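Local coordinates for uncharacterized protein (PDB 3KNY) that is of unknown function, a two-domain protein of the BT_3535-like family and probably a lipoprotein in its natural form, at residues 23-26 with 27-31; 31-34 with 35-39; 41-44 with 45-49; 180-184 with 185-189. All blocks are in the same frame, centred on the assembly; numbering follows the deposited sequence.

Contact 1 of 4, residues 23-26 with 27-31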
loop_
_atom_site.group_PDB
_atom_site.type_symbol
_atom_site.label_atom_id
_atom_site.label_comp_id
_atom_site.label_asym_id
_atom_site.label_seq_id
_atom_site.Cartn_x
_atom_site.Cartn_y
_atom_site.Cartn_z
ATOM N N GLU A 23 -8.139 -5.923 0.505
ATOM C CA GLU A 23 -6.854 -6.534 0.871
ATOM C C GLU A 23 -6.144 -5.801 2.028
ATOM O O GLU A 23 -5.123 -6.284 2.517
ATOM C CB GLU A 23 -5.932 -6.684 -0.375
ATOM C CG GLU A 23 -5.234 -5.387 -0.938
ATOM C CD GLU A 23 -4.451 -5.614 -2.285
ATOM O OE1 GLU A 23 -5.106 -6.056 -3.257
ATOM O OE2 GLU A 23 -3.205 -5.341 -2.383
ATOM N N TYR A 24 -6.703 -4.669 2.467
ATOM C CA TYR A 24 -6.129 -3.822 3.514
ATOM C C TYR A 24 -7.017 -3.695 4.773
ATOM O O TYR A 24 -8.236 -3.544 4.679
ATOM C CB TYR A 24 -5.869 -2.404 2.946
ATOM C CG TYR A 24 -4.829 -2.371 1.835
ATOM C CD1 TYR A 24 -3.466 -2.239 2.119
ATOM C CD2 TYR A 24 -5.203 -2.475 0.507
ATOM C CE1 TYR A 24 -2.516 -2.236 1.111
ATOM C CE2 TYR A 24 -4.255 -2.460 -0.511
ATOM C CZ TYR A 24 -2.920 -2.354 -0.203
ATOM O OH TYR A 24 -2.007 -2.364 -1.223
ATOM N N ALA A 25 -6.387 -3.709 5.949
ATOM C CA ALA A 25 -7.091 -3.578 7.233
ATOM C C ALA A 25 -7.459 -2.116 7.504
ATOM O O ALA A 25 -6.593 -1.249 7.454
ATOM C CB ALA A 25 -6.224 -4.127 8.388
ATOM N N PRO A 26 -8.739 -1.837 7.798
ATOM C CA PRO A 26 -9.168 -0.484 8.184
ATOM C C PRO A 26 -8.414 0.004 9.400
ATOM O O PRO A 26 -8.029 -0.815 10.235
ATOM C CB PRO A 26 -10.633 -0.670 8.591
ATOM C CG PRO A 26 -11.080 -1.977 8.009
ATOM C CD PRO A 26 -9.857 -2.798 7.740
ATOM N N LEU A 27 -8.242 1.316 9.522
ATOM C CA LEU A 27 -7.536 1.892 10.665
ATOM C C LEU A 27 -7.970 1.310 12.004
ATOM O O LEU A 27 -9.148 0.968 12.231
ATOM C CB LEU A 27 -7.725 3.407 10.746
ATOM C CG LEU A 27 -6.927 4.335 9.842
ATOM C CD1 LEU A 27 -7.056 5.718 10.439
ATOM C CD2 LEU A 27 -5.445 3.950 9.720
ATOM N N ASN A 28 -7.003 1.204 12.901
ATOM C CA ASN A 28 -7.258 0.691 14.238
ATOM C C ASN A 28 -7.942 -0.692 14.275
ATOM O O ASN A 28 -8.676 -0.991 15.198
ATOM C CB ASN A 28 -8.034 1.741 15.034
ATOM C CG ASN A 28 -7.326 3.082 15.047
ATOM O OD1 ASN A 28 -6.237 3.219 15.618
ATOM N ND2 ASN A 28 -7.929 4.075 14.398
ATOM N N THR A 29 -7.685 -1.525 13.268
ATOM C CA THR A 29 -8.070 -2.928 13.304
ATOM C C THR A 29 -6.916 -3.801 12.790
ATOM O O THR A 29 -6.072 -3.349 12.000
ATOM C CB THR A 29 -9.342 -3.232 12.469
ATOM O OG1 THR A 29 -8.989 -3.431 11.092
ATOM C CG2 THR A 29 -10.377 -2.133 12.604
ATOM N N ILE A 30 -6.886 -5.047 13.261
ATOM C CA ILE A 30 -5.915 -6.054 12.831
ATOM C C ILE A 30 -6.696 -7.334 12.588
ATOM O O ILE A 30 -7.466 -7.727 13.439
ATOM C CB ILE A 30 -4.813 -6.292 13.894
ATOM C CG1 ILE A 30 -4.200 -4.945 14.304
ATOM C CG2 ILE A 30 -3.738 -7.245 13.362
ATOM C CD1 ILE A 30 -2.997 -5.037 15.211
ATOM N N PRO A 31 -6.555 -7.959 11.405
ATOM C CA PRO A 31 -7.294 -9.208 11.201
ATOM C C PRO A 31 -6.966 -10.225 12.277
ATOM O O PRO A 31 -5.801 -10.341 12.661
ATOM C CB PRO A 31 -6.811 -9.710 9.821
ATOM C CG PRO A 31 -5.831 -8.706 9.314
ATOM C CD PRO A 31 -5.983 -7.462 10.143
#

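Contact 2 of 4, residues 31-34 with 35-39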
loop_
_atom_site.group_PDB
_atom_site.type_symbol
_atom_site.label_atom_id
_atom_site.label_comp_id
_atom_site.label_asym_id
_atom_site.label_seq_id
_atom_site.Cartn_x
_atom_site.Cartn_y
_atom_site.Cartn_z
ATOM N N PRO A 31 -6.555 -7.959 11.405
ATOM C CA PRO A 31 -7.294 -9.208 11.201
ATOM C C PRO A 31 -6.966 -10.225 12.277
ATOM O O PRO A 31 -5.801 -10.341 12.661
ATOM C CB PRO A 31 -6.811 -9.710 9.821
ATOM C CG PRO A 31 -5.831 -8.706 9.314
ATOM C CD PRO A 31 -5.983 -7.462 10.143
ATOM N N ASP A 32 -7.975 -10.946 12.758
ATOM C CA ASP A 32 -7.751 -11.863 13.846
ATOM C C ASP A 32 -6.567 -12.787 13.574
ATOM O O ASP A 32 -5.667 -12.908 14.403
ATOM C CB ASP A 32 -8.984 -12.711 14.151
ATOM C CG ASP A 32 -8.790 -13.562 15.403
ATOM O OD1 ASP A 32 -8.338 -13.002 16.420
ATOM O OD2 ASP A 32 -9.048 -14.784 15.378
ATOM N N TRP A 33 -6.545 -13.415 12.405
ATOM C CA TRP A 33 -5.507 -14.398 12.114
ATOM C C TRP A 33 -4.075 -13.907 12.385
ATOM O O TRP A 33 -3.182 -14.706 12.707
ATOM C CB TRP A 33 -5.645 -14.908 10.679
ATOM C CG TRP A 33 -5.277 -13.931 9.647
ATOM C CD1 TRP A 33 -6.107 -13.072 9.005
ATOM C CD2 TRP A 33 -3.970 -13.712 9.107
ATOM N NE1 TRP A 33 -5.398 -12.321 8.104
ATOM C CE2 TRP A 33 -4.083 -12.694 8.146
ATOM C CE3 TRP A 33 -2.710 -14.275 9.349
ATOM C CZ2 TRP A 33 -2.993 -12.228 7.422
ATOM C CZ3 TRP A 33 -1.617 -13.804 8.624
ATOM C CH2 TRP A 33 -1.770 -12.792 7.672
ATOM N N VAL A 34 -3.857 -12.598 12.246
ATOM C CA VAL A 34 -2.528 -12.011 12.440
ATOM C C VAL A 34 -1.972 -12.287 13.830
ATOM O O VAL A 34 -0.801 -12.646 13.974
ATOM C CB VAL A 34 -2.525 -10.482 12.176
ATOM C CG1 VAL A 34 -1.246 -9.850 12.682
ATOM C CG2 VAL A 34 -2.675 -10.224 10.713
ATOM N N SER A 35 -2.829 -12.157 14.842
ATOM C CA SER A 35 -2.416 -12.307 16.244
ATOM C C SER A 35 -1.829 -13.666 16.574
ATOM O O SER A 35 -1.343 -13.863 17.681
ATOM C CB SER A 35 -3.582 -12.010 17.202
ATOM O OG SER A 35 -4.598 -12.997 17.141
ATOM N N GLU A 36 -1.901 -14.613 15.643
ATOM C CA GLU A 36 -1.325 -15.936 15.857
ATOM C C GLU A 36 0.032 -16.058 15.220
ATOM O O GLU A 36 0.700 -17.074 15.373
ATOM C CB GLU A 36 -2.236 -17.014 15.301
ATOM C CG GLU A 36 -3.205 -17.555 16.317
ATOM C CD GLU A 36 -4.190 -18.495 15.683
ATOM O OE1 GLU A 36 -4.693 -18.170 14.583
ATOM O OE2 GLU A 36 -4.457 -19.557 16.277
ATOM N N LYS A 37 0.453 -15.006 14.533
ATOM C CA LYS A 37 1.676 -15.030 13.759
ATOM C C LYS A 37 2.732 -14.073 14.303
ATOM O O LYS A 37 3.812 -13.961 13.732
ATOM C CB LYS A 37 1.326 -14.658 12.329
ATOM C CG LYS A 37 0.437 -15.680 11.625
ATOM C CD LYS A 37 1.267 -16.817 11.066
ATOM C CE LYS A 37 0.639 -17.410 9.822
ATOM N NZ LYS A 37 1.653 -18.168 9.044
ATOM N N VAL A 38 2.441 -13.407 15.420
ATOM C CA VAL A 38 3.355 -12.413 15.982
ATOM C C VAL A 38 3.392 -12.475 17.527
ATOM O O VAL A 38 2.517 -13.073 18.148
ATOM C CB VAL A 38 2.941 -11.008 15.504
ATOM C CG1 VAL A 38 2.989 -10.938 13.980
ATOM C CG2 VAL A 38 1.534 -10.656 15.999
ATOM N N THR A 39 4.422 -11.874 18.127
ATOM C CA THR A 39 4.540 -11.751 19.584
ATOM C C THR A 39 3.752 -10.510 20.052
ATOM O O THR A 39 3.571 -9.574 19.281
ATOM C CB THR A 39 6.040 -11.599 20.034
ATOM O OG1 THR A 39 6.521 -10.280 19.727
ATOM C CG2 THR A 39 6.942 -12.636 19.365
#

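Contact 3 of 4, residues 41-44 with 45-49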
loop_
_atom_site.group_PDB
_atom_site.type_symbol
_atom_site.label_atom_id
_atom_site.label_comp_id
_atom_site.label_asym_id
_atom_site.label_seq_id
_atom_site.Cartn_x
_atom_site.Cartn_y
_atom_site.Cartn_z
ATOM N N LYS A 41 4.751 -8.037 21.652
ATOM C CA LYS A 41 5.598 -6.860 21.408
ATOM C C LYS A 41 5.339 -6.352 19.988
ATOM O O LYS A 41 5.036 -5.170 19.758
ATOM C CB LYS A 41 7.077 -7.218 21.540
ATOM C CG LYS A 41 7.504 -7.842 22.869
ATOM C CD LYS A 41 8.221 -6.865 23.815
ATOM C CE LYS A 41 9.269 -7.643 24.638
ATOM N NZ LYS A 41 9.724 -6.997 25.907
ATOM N N GLU A 42 5.451 -7.293 19.053
ATOM C CA GLU A 42 5.208 -7.055 17.640
ATOM C C GLU A 42 3.788 -6.559 17.421
ATOM O O GLU A 42 3.575 -5.487 16.819
ATOM C CB GLU A 42 5.445 -8.343 16.842
ATOM C CG GLU A 42 6.916 -8.744 16.762
ATOM C CD GLU A 42 7.141 -10.190 16.370
ATOM O OE1 GLU A 42 6.169 -10.956 16.197
ATOM O OE2 GLU A 42 8.318 -10.570 16.248
ATOM N N TYR A 43 2.821 -7.325 17.921
ATOM C CA TYR A 43 1.407 -6.970 17.769
ATOM C C TYR A 43 1.151 -5.531 18.192
ATOM O O TYR A 43 0.373 -4.811 17.561
ATOM C CB TYR A 43 0.532 -7.915 18.586
ATOM C CG TYR A 43 -0.948 -7.808 18.288
ATOM C CD1 TYR A 43 -1.533 -8.603 17.295
ATOM C CD2 TYR A 43 -1.772 -6.932 19.003
ATOM C CE1 TYR A 43 -2.894 -8.533 17.016
ATOM C CE2 TYR A 43 -3.138 -6.852 18.724
ATOM C CZ TYR A 43 -3.686 -7.661 17.729
ATOM O OH TYR A 43 -5.027 -7.603 17.432
ATOM N N GLU A 44 1.833 -5.106 19.243
ATOM C CA GLU A 44 1.649 -3.758 19.760
ATOM C C GLU A 44 2.142 -2.700 18.778
ATOM O O GLU A 44 1.555 -1.629 18.687
ATOM C CB GLU A 44 2.348 -3.584 21.112
ATOM C CG GLU A 44 1.500 -2.830 22.118
ATOM C CD GLU A 44 0.171 -3.516 22.348
ATOM O OE1 GLU A 44 0.161 -4.763 22.390
ATOM O OE2 GLU A 44 -0.860 -2.816 22.458
ATOM N N LEU A 45 3.214 -2.991 18.048
ATOM C CA LEU A 45 3.710 -2.057 17.059
ATOM C C LEU A 45 2.669 -1.952 15.911
ATOM O O LEU A 45 2.237 -0.860 15.515
ATOM C CB LEU A 45 5.098 -2.485 16.569
ATOM C CG LEU A 45 6.229 -2.402 17.601
ATOM C CD1 LEU A 45 7.518 -2.930 17.025
ATOM C CD2 LEU A 45 6.422 -0.985 18.128
ATOM N N TRP A 46 2.216 -3.092 15.423
ATOM C CA TRP A 46 1.140 -3.085 14.448
ATOM C C TRP A 46 -0.087 -2.293 14.918
ATOM O O TRP A 46 -0.652 -1.516 14.150
ATOM C CB TRP A 46 0.762 -4.506 14.062
ATOM C CG TRP A 46 1.865 -5.169 13.296
ATOM C CD1 TRP A 46 2.568 -6.272 13.664
ATOM C CD2 TRP A 46 2.432 -4.725 12.062
ATOM N NE1 TRP A 46 3.524 -6.561 12.725
ATOM C CE2 TRP A 46 3.465 -5.629 11.729
ATOM C CE3 TRP A 46 2.167 -3.654 11.199
ATOM C CZ2 TRP A 46 4.227 -5.506 10.561
ATOM C CZ3 TRP A 46 2.929 -3.527 10.041
ATOM C CH2 TRP A 46 3.943 -4.450 9.729
ATOM N N ARG A 47 -0.503 -2.467 16.169
ATOM C CA ARG A 47 -1.606 -1.651 16.673
ATOM C C ARG A 47 -1.301 -0.158 16.480
ATOM O O ARG A 47 -2.162 0.580 16.006
ATOM C CB ARG A 47 -1.921 -1.927 18.152
ATOM C CG ARG A 47 -3.141 -1.113 18.661
ATOM C CD ARG A 47 -3.175 -0.953 20.168
ATOM N NE ARG A 47 -2.952 -2.234 20.812
ATOM C CZ ARG A 47 -3.845 -3.217 20.859
ATOM N NH1 ARG A 47 -5.052 -3.073 20.304
ATOM N NH2 ARG A 47 -3.528 -4.357 21.466
ATOM N N THR A 48 -0.098 0.281 16.861
ATOM C CA THR A 48 0.304 1.694 16.690
ATOM C C THR A 48 0.253 2.110 15.209
ATOM O O THR A 48 -0.237 3.177 14.835
ATOM C CB THR A 48 1.747 1.938 17.206
ATOM O OG1 THR A 48 1.776 1.796 18.626
ATOM C CG2 THR A 48 2.264 3.348 16.801
HETATM N N MSE A 49 0.775 1.210 14.393
HETATM C CA MSE A 49 0.926 1.383 12.970
HETATM C C MSE A 49 -0.456 1.474 12.324
HETATM O O MSE A 49 -0.674 2.288 11.431
HETATM C CB MSE A 49 1.718 0.174 12.450
HETATM C CG MSE A 49 2.600 0.455 11.306
HETATM SE SE MSE A 49 4.155 1.588 11.632
HETATM C CE MSE A 49 4.451 1.620 9.702
#

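Contact 4 of 4, residues 180-184 with 185-189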
loop_
_atom_site.group_PDB
_atom_site.type_symbol
_atom_site.label_atom_id
_atom_site.label_comp_id
_atom_site.label_asym_id
_atom_site.label_seq_id
_atom_site.Cartn_x
_atom_site.Cartn_y
_atom_site.Cartn_z
ATOM N N VAL A 180 6.642 8.216 -7.589
ATOM C CA VAL A 180 7.263 7.201 -6.758
ATOM C C VAL A 180 8.545 7.765 -6.196
ATOM O O VAL A 180 9.292 8.462 -6.873
ATOM C CB VAL A 180 7.572 5.925 -7.519
ATOM C CG1 VAL A 180 8.147 4.888 -6.575
ATOM C CG2 VAL A 180 6.297 5.365 -8.133
ATOM N N SER A 181 8.789 7.508 -4.933
ATOM C CA SER A 181 9.994 7.968 -4.328
ATOM C C SER A 181 10.280 7.127 -3.089
ATOM O O SER A 181 9.406 6.405 -2.613
ATOM C CB SER A 181 9.832 9.406 -3.945
ATOM O OG SER A 181 9.084 9.458 -2.761
ATOM N N TYR A 182 11.504 7.202 -2.586
ATOM C CA TYR A 182 11.856 6.519 -1.360
ATOM C C TYR A 182 12.043 7.556 -0.243
ATOM O O TYR A 182 12.834 8.479 -0.384
ATOM C CB TYR A 182 13.109 5.691 -1.579
ATOM C CG TYR A 182 13.639 5.040 -0.334
ATOM C CD1 TYR A 182 12.918 4.056 0.316
ATOM C CD2 TYR A 182 14.887 5.395 0.182
ATOM C CE1 TYR A 182 13.417 3.445 1.458
ATOM C CE2 TYR A 182 15.389 4.797 1.302
ATOM C CZ TYR A 182 14.653 3.821 1.939
ATOM O OH TYR A 182 15.152 3.246 3.081
ATOM N N ASP A 183 11.282 7.412 0.846
ATOM C CA ASP A 183 11.375 8.312 1.996
ATOM C C ASP A 183 12.451 7.806 2.934
ATOM O O ASP A 183 12.283 6.770 3.578
ATOM C CB ASP A 183 10.044 8.387 2.729
ATOM C CG ASP A 183 10.092 9.318 3.910
ATOM O OD1 ASP A 183 11.125 9.349 4.627
ATOM O OD2 ASP A 183 9.089 10.018 4.136
ATOM N N LYS A 184 13.546 8.548 3.048
ATOM C CA LYS A 184 14.698 8.045 3.816
ATOM C C LYS A 184 14.484 8.076 5.326
ATOM O O LYS A 184 15.134 7.327 6.046
ATOM C CB LYS A 184 15.984 8.773 3.408
ATOM C CG LYS A 184 16.410 8.478 1.971
ATOM C CD LYS A 184 17.594 9.347 1.530
ATOM C CE LYS A 184 18.317 8.762 0.302
ATOM N NZ LYS A 184 19.446 9.620 -0.177
ATOM N N ASP A 185 13.564 8.910 5.808
ATOM C CA ASP A 185 13.229 8.897 7.243
ATOM C C ASP A 185 12.391 7.670 7.627
ATOM O O ASP A 185 12.762 6.910 8.521
ATOM C CB ASP A 185 12.433 10.139 7.636
ATOM C CG ASP A 185 13.141 11.398 7.320
ATOM O OD1 ASP A 185 14.372 11.443 7.517
ATOM O OD2 ASP A 185 12.457 12.340 6.871
ATOM N N LYS A 186 11.252 7.507 6.950
ATOM C CA LYS A 186 10.316 6.418 7.209
ATOM C C LYS A 186 10.838 5.103 6.659
ATOM O O LYS A 186 10.376 4.046 7.069
ATOM C CB LYS A 186 8.967 6.711 6.562
ATOM C CG LYS A 186 8.358 8.054 6.935
ATOM C CD LYS A 186 6.959 8.126 6.415
ATOM C CE LYS A 186 6.361 9.503 6.491
ATOM N NZ LYS A 186 5.292 9.578 5.476
ATOM N N LYS A 187 11.791 5.177 5.726
ATOM C CA LYS A 187 12.375 3.997 5.073
ATOM C C LYS A 187 11.301 3.202 4.322
ATOM O O LYS A 187 11.284 1.975 4.358
ATOM C CB LYS A 187 13.134 3.135 6.087
ATOM C CG LYS A 187 14.233 3.925 6.845
ATOM C CD LYS A 187 14.854 3.146 8.038
ATOM C CE LYS A 187 15.527 4.091 9.043
ATOM N NZ LYS A 187 16.149 5.278 8.350
ATOM N N LEU A 188 10.407 3.933 3.648
ATOM C CA LEU A 188 9.329 3.359 2.833
ATOM C C LEU A 188 9.414 3.846 1.384
ATOM O O LEU A 188 9.952 4.922 1.120
ATOM C CB LEU A 188 7.968 3.797 3.386
ATOM C CG LEU A 188 7.582 3.371 4.795
ATOM C CD1 LEU A 188 6.241 4.018 5.170
ATOM C CD2 LEU A 188 7.501 1.859 4.875
ATOM N N ILE A 189 8.861 3.061 0.460
ATOM C CA ILE A 189 8.619 3.515 -0.908
ATOM C C ILE A 189 7.201 4.049 -0.917
ATOM O O ILE A 189 6.343 3.399 -0.388
ATOM C CB ILE A 189 8.750 2.365 -1.913
ATOM C CG1 ILE A 189 10.192 1.825 -1.918
ATOM C CG2 ILE A 189 8.393 2.809 -3.314
ATOM C CD1 ILE A 189 10.378 0.522 -2.712
#

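Contact 1 of 4, residues 23-26 with 27-31
A type II beta turn runs from Pro26 to Thr29, with Leu27 and Asn28 at its corners and Asn28 in the left-handed backbone region. The closing bond, from Thr29 N to Pro26 O, is weak and bent: 3.1 Å long, with an N-H...O angle of 130°. A second donor adds to it. Thr29 OG1 gives a hydrogen bond of 2.9 Å to the same Pro26 O, standing 20° off the carbonyl plane, so that one oxygen is gripped by both the backbone and the side chain of Thr29. The hydroxyl sits between its own backbone N and carbonyl carbon (chi1 84°), which turns it back across the mouth of the turn, and there OG1 also lies 3.5 Å from Pro26 CD, against the proline ring. With a valine here, the hydroxyl bond is gone and Pro26 O would probably keep only the weak backbone N-H bond across the turn. Just before the turn, Ala25 CB lies between the two arms, 3.7 Å from Thr29 O and 3.8 Å from Pro31 CD. Tyr24 OH bonds to Thr131 N, and backbone hydrogen bonds link Ala25 with Ile55 and Asn28 with Ser50. The arrangement is a type II turn reinforced by a threonine hydroxyl, set in the long loop between strand 7-10 and helix 40-49.

Contact 2 of 4, residues 31-34 with 35-39
From Asp32 to Glu36 the backbone coils as a short 3-10 segment with i to i+3 bonds such as Glu36 N to Trp33 O (3.2 Å), and Lys37 N to Val34 O (2.7 Å) follows at its end. Ser35 N comes to Asp32 O from above the carbonyl plane at 3.0 Å, while Ser35 OG meets the same oxygen in that plane at 2.9 Å. The serine hydroxyl is placed for this by a chi1 of 69°, which folds it back over the preceding turn. This is the familiar habit of a helical serine bonding to a carbonyl of the turn before it, here in a short 3-10 helix. Trp33 CG lies between its backbone N and carbonyl carbon (chi1 71°), and the indole lies forward along the coil, toward Lys37; Val34 CG2 sits over the centre of one ring face, 3.8 Å above the plane. Lys37 CG meets the indole at its edge, 4.1 Å from Trp33 CZ3, before the lysine chain bends at chi2 and carries NZ to a weak bond with Leu60 O. Tyr57 packs on Pro31, Trp33 and Val34. Val38 CG2 lies 3.7 Å from Val34 O, and Thr39 takes the N-cap position of helix 40-49.

Contact 3 of 4, residues 41-44 with 45-49
Glu44 and Arg47 form an i to i+3 salt bridge on helix 40-49. Arg47 NE gives a hydrogen bond of 2.7 Å to Glu44 OE2 at an N-H...O angle of 161°; the oxygen lies in the guanidinium plane but is met from above the carboxylate plane. NH2 adds a weak bond to the same oxygen. The two chains run side by side, pointing the same way, and the bends in glutamate chi2 and arginine chi3 bring their ends together. Tyr43 CG lies opposite the backbone N (chi1 -169°), which swings its ring alongside the salt bridge; there Arg47 NH2 reaches the ring edge, in its plane and 3.7 Å from Tyr43 CE2. Beneath them the helix backbone fixes the spacing: Arg47 N bonds to Tyr43 O, and Thr48 N to Glu44 O at 3.1 Å. Thr48 OG1 adds a weak bond to Glu44 O. Trp46 N meets Glu42 O at 3.1 Å. Another side of the helix faces the protein: Leu45 packs on Ile76 of helix 66-84, selenomethionine Met49 on Ile76 and Ile79, and Trp46 meets Tyr57 edge-to-face. At the N-terminal end, Glu42 OE1 accepts a hydrogen bond from Thr39 N.

Contact 4 of 4, residues 180-184 with 185-189
A beta hairpin joins strands 177-183 and 188-201 here, and a G1 beta bulge closes its loop, with Lys187 and Leu188 both facing Asp183. Lys187 has the left-handed backbone (phi 61°) found at the first position of such bulges. Asp183 N bonds to Leu188 O at 2.8 Å, whereas Asp183 O receives weak bonds from Lys187 N and Leu188 N. The Asp183 carboxylate folds over the loop: OD1 accepts from Lys186 N at 3.0 Å, the donor lying well above the carboxylate plane, and more weakly from Asp185 N. Its OD2 rests along the aliphatic chain of Lys186, 3.5 Å from CG, while Lys186 NZ forms a salt bridge with Glu92. Tyr182 extends over the Lys187-Leu188 backbone (chi1 175°), its CD1 3.2 Å from Leu188 O and its OH 3.6 Å from Lys187 CB. Cut back to an alanine, this position would probably leave the Lys187-Leu188 backbone uncovered and Ile189 CG1 without its ring neighbour. Val180 CG1 touches Ile189 CG2 at 3.9 Å. Val180, Tyr182 and Ile189 meet strand 154-164, whereas Leu188 packs on Phe215 and Ile217 of strand 204-217 and on Cys75 and Ile79 of helix 66-84.

How the contacts relate
Contacts 1, 2 and 3 follow one another along the N-terminal part of the chain. Contact 1 closes a turn in the loop after strand 7-10; contact 2 starts at Pro31, where contact 1 ends, and coils the chain toward helix 40-49, which contact 3 occupies. None nests in or crosses another. The loop folds back on the helix: Ile30 CD1 lies 3.7 Å from Tyr43 CZ, and Ser35 CB 3.5 Å from Tyr43 CE1, joining both loop contacts to contact 3. Contact 4, much later, closes the hairpin 177-183/188-201. Its nearest atoms are about 5 Å from contact 3, without touching, and helix 66-84 packs against both.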